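Local atomic coordinates of single-stranded DNA-binding protein (Thermus aquaticus, PDB entry 2IHF), a protein that binds single-stranded DNA and probably recruits partner proteins to it during DNA replication, recombination and repair. Residues H54-L59 with V99-I104. The protein carries 1 engineered substitution. Numbering follows the deposited sequence.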
# COMPACT_ATOMS: atom_id res chain seq x y z
N HIS A 54 -13.51 -8.82 8.36
CA HIS A 54 -12.57 -9.79 7.81
C HIS A 54 -11.79 -10.56 8.84
O HIS A 54 -11.28 -10.01 9.81
CB HIS A 54 -11.56 -9.12 6.86
CG HIS A 54 -12.17 -8.61 5.60
ND1 HIS A 54 -12.21 -7.26 5.29
CD2 HIS A 54 -12.78 -9.25 4.58
CE1 HIS A 54 -12.83 -7.10 4.14
NE2 HIS A 54 -13.19 -8.29 3.69
N ARG A 55 -11.68 -11.86 8.60
CA ARG A 55 -10.91 -12.72 9.47
C ARG A 55 -9.49 -12.62 8.96
O ARG A 55 -9.24 -12.60 7.75
CB ARG A 55 -11.39 -14.17 9.39
CG ARG A 55 -10.75 -15.08 10.45
CD ARG A 55 -10.98 -16.54 10.14
NE ARG A 55 -10.30 -16.93 8.91
CZ ARG A 55 -10.18 -18.18 8.48
NH1 ARG A 55 -10.71 -19.18 9.18
NH2 ARG A 55 -9.53 -18.43 7.34
N VAL A 56 -8.55 -12.54 9.88
CA VAL A 56 -7.15 -12.44 9.52
C VAL A 56 -6.40 -13.54 10.26
O VAL A 56 -6.59 -13.71 11.47
CB VAL A 56 -6.59 -11.04 9.89
CG1 VAL A 56 -5.09 -11.02 9.73
CG2 VAL A 56 -7.22 -9.98 8.99
N ARG A 57 -5.55 -14.28 9.55
CA ARG A 57 -4.80 -15.35 10.19
C ARG A 57 -3.31 -15.10 10.32
O ARG A 57 -2.62 -14.89 9.33
CB ARG A 57 -5.02 -16.67 9.46
CG ARG A 57 -4.10 -17.78 9.95
CD ARG A 57 -4.57 -19.13 9.50
NE ARG A 57 -5.92 -19.39 9.99
CZ ARG A 57 -6.59 -20.51 9.74
NH1 ARG A 57 -6.04 -21.47 9.02
NH2 ARG A 57 -7.83 -20.66 10.22
N LEU A 58 -2.83 -15.14 11.56
CA LEU A 58 -1.42 -14.97 11.91
C LEU A 58 -0.87 -16.35 12.22
O LEU A 58 -1.57 -17.19 12.79
CB LEU A 58 -1.28 -14.10 13.17
CG LEU A 58 -0.57 -12.76 13.10
CD1 LEU A 58 -0.39 -12.23 14.52
CD2 LEU A 58 0.78 -12.91 12.45
N LEU A 59 0.38 -16.59 11.85
CA LEU A 59 0.98 -17.88 12.09
C LEU A 59 2.31 -17.81 12.82
O LEU A 59 3.09 -16.86 12.65
CB LEU A 59 1.21 -18.63 10.77
CG LEU A 59 0.06 -19.13 9.91
CD1 LEU A 59 0.65 -19.77 8.67
CD2 LEU A 59 -0.78 -20.14 10.66
N VAL A 99 -7.37 -13.59 4.45
CA VAL A 99 -6.21 -12.73 4.58
C VAL A 99 -5.23 -13.44 5.52
O VAL A 99 -5.59 -13.83 6.63
CB VAL A 99 -6.60 -11.36 5.16
CG1 VAL A 99 -5.37 -10.50 5.33
CG2 VAL A 99 -7.61 -10.67 4.26
N ARG A 100 -4.01 -13.63 5.05
CA ARG A 100 -2.96 -14.23 5.85
C ARG A 100 -2.11 -13.04 6.25
O ARG A 100 -1.51 -12.39 5.40
CB ARG A 100 -2.14 -15.20 4.99
CG ARG A 100 -0.73 -15.50 5.49
CD ARG A 100 -0.70 -16.66 6.46
NE ARG A 100 -0.02 -16.27 7.69
CZ ARG A 100 1.26 -15.92 7.77
NH1 ARG A 100 2.02 -15.91 6.68
NH2 ARG A 100 1.77 -15.55 8.95
N ALA A 101 -2.07 -12.71 7.54
CA ALA A 101 -1.26 -11.58 8.00
C ALA A 101 0.23 -11.93 8.09
O ALA A 101 0.61 -12.94 8.69
CB ALA A 101 -1.75 -11.10 9.36
N GLU A 102 1.09 -11.12 7.50
CA GLU A 102 2.51 -11.39 7.61
C GLU A 102 2.95 -10.88 8.97
O GLU A 102 3.80 -11.48 9.62
CB GLU A 102 3.26 -10.71 6.49
CG GLU A 102 2.80 -11.23 5.16
CD GLU A 102 3.63 -10.69 4.04
OE1 GLU A 102 3.55 -9.47 3.78
OE2 GLU A 102 4.37 -11.49 3.42
N PHE A 103 2.36 -9.76 9.39
CA PHE A 103 2.63 -9.18 10.70
C PHE A 103 1.46 -8.31 11.12
O PHE A 103 0.65 -7.88 10.28
CB PHE A 103 3.96 -8.38 10.70
CG PHE A 103 3.91 -7.11 9.90
CD1 PHE A 103 3.41 -5.93 10.48
CD2 PHE A 103 4.33 -7.09 8.57
CE1 PHE A 103 3.34 -4.74 9.74
CE2 PHE A 103 4.26 -5.89 7.82
CZ PHE A 103 3.76 -4.72 8.41
N ILE A 104 1.31 -8.09 12.42
CA ILE A 104 0.26 -7.20 12.89
C ILE A 104 0.86 -6.25 13.92
O ILE A 104 1.88 -6.56 14.54
CB ILE A 104 -0.96 -7.93 13.55
CG1 ILE A 104 -0.52 -8.62 14.84
CG2 ILE A 104 -1.58 -8.92 12.59
CD1 ILE A 104 -1.67 -9.19 15.61
O HOH W 1 -10.16 -13.38 5.45
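Two bends in the side chain of Arg100, at chi2 (88°) and chi3 (-127°), fold its guanidinium back over the neighbouring strand, where it meets Leu59. The two side chains cross at about a right angle: Leu59 CD1 lies over one guanidinium face, offset toward the rim, while Leu59 CG packs 3.6 Å from Arg100 NE. From this position Arg100 NE also reaches Arg57 O in a weak, bent hydrogen bond of 3.4 Å. The same oxygen takes a shorter bond from Ala101 N at 2.9 Å, although that donor stands well above the carbonyl plane. Arg57 thus uses both its backbone groups across the contact, since Arg57 N gives a nearly straight bond to Val99 O at 3.0 Å, in the carbonyl plane. This is parallel pairing of short strand segments inclined by 38°, and at the Arg55 end a water bridges the strands in place of a direct backbone bond, donating to Arg55 O and accepting from Val99 N. With an alanine at Arg100 the guanidinium and its weak bond to Arg57 O are gone, which would probably leave Leu59 freer to turn and open a gap beside it. Carbon packing beside the paired backbones is tight: Val56 CG1 comes within 3.4 Å of Ala101 CB, and Leu58 CD1 touches Ile104 CD1 at 3.5 Å after the chain turns at Glu102. At that corner Glu102 and Phe103 stand together opposite the single residue Glu79 of strand 75-86, a classic beta bulge. The contact joins strands 47-59 and 95-107, the parallel pair expected of an OB-fold barrel. Asp31 of strand 28-41 holds Arg57 in a salt bridge, strand 75-86 borders the far side of 99-104, and Trp66 of helix 61-66 packs against both Leu58 and Ile104.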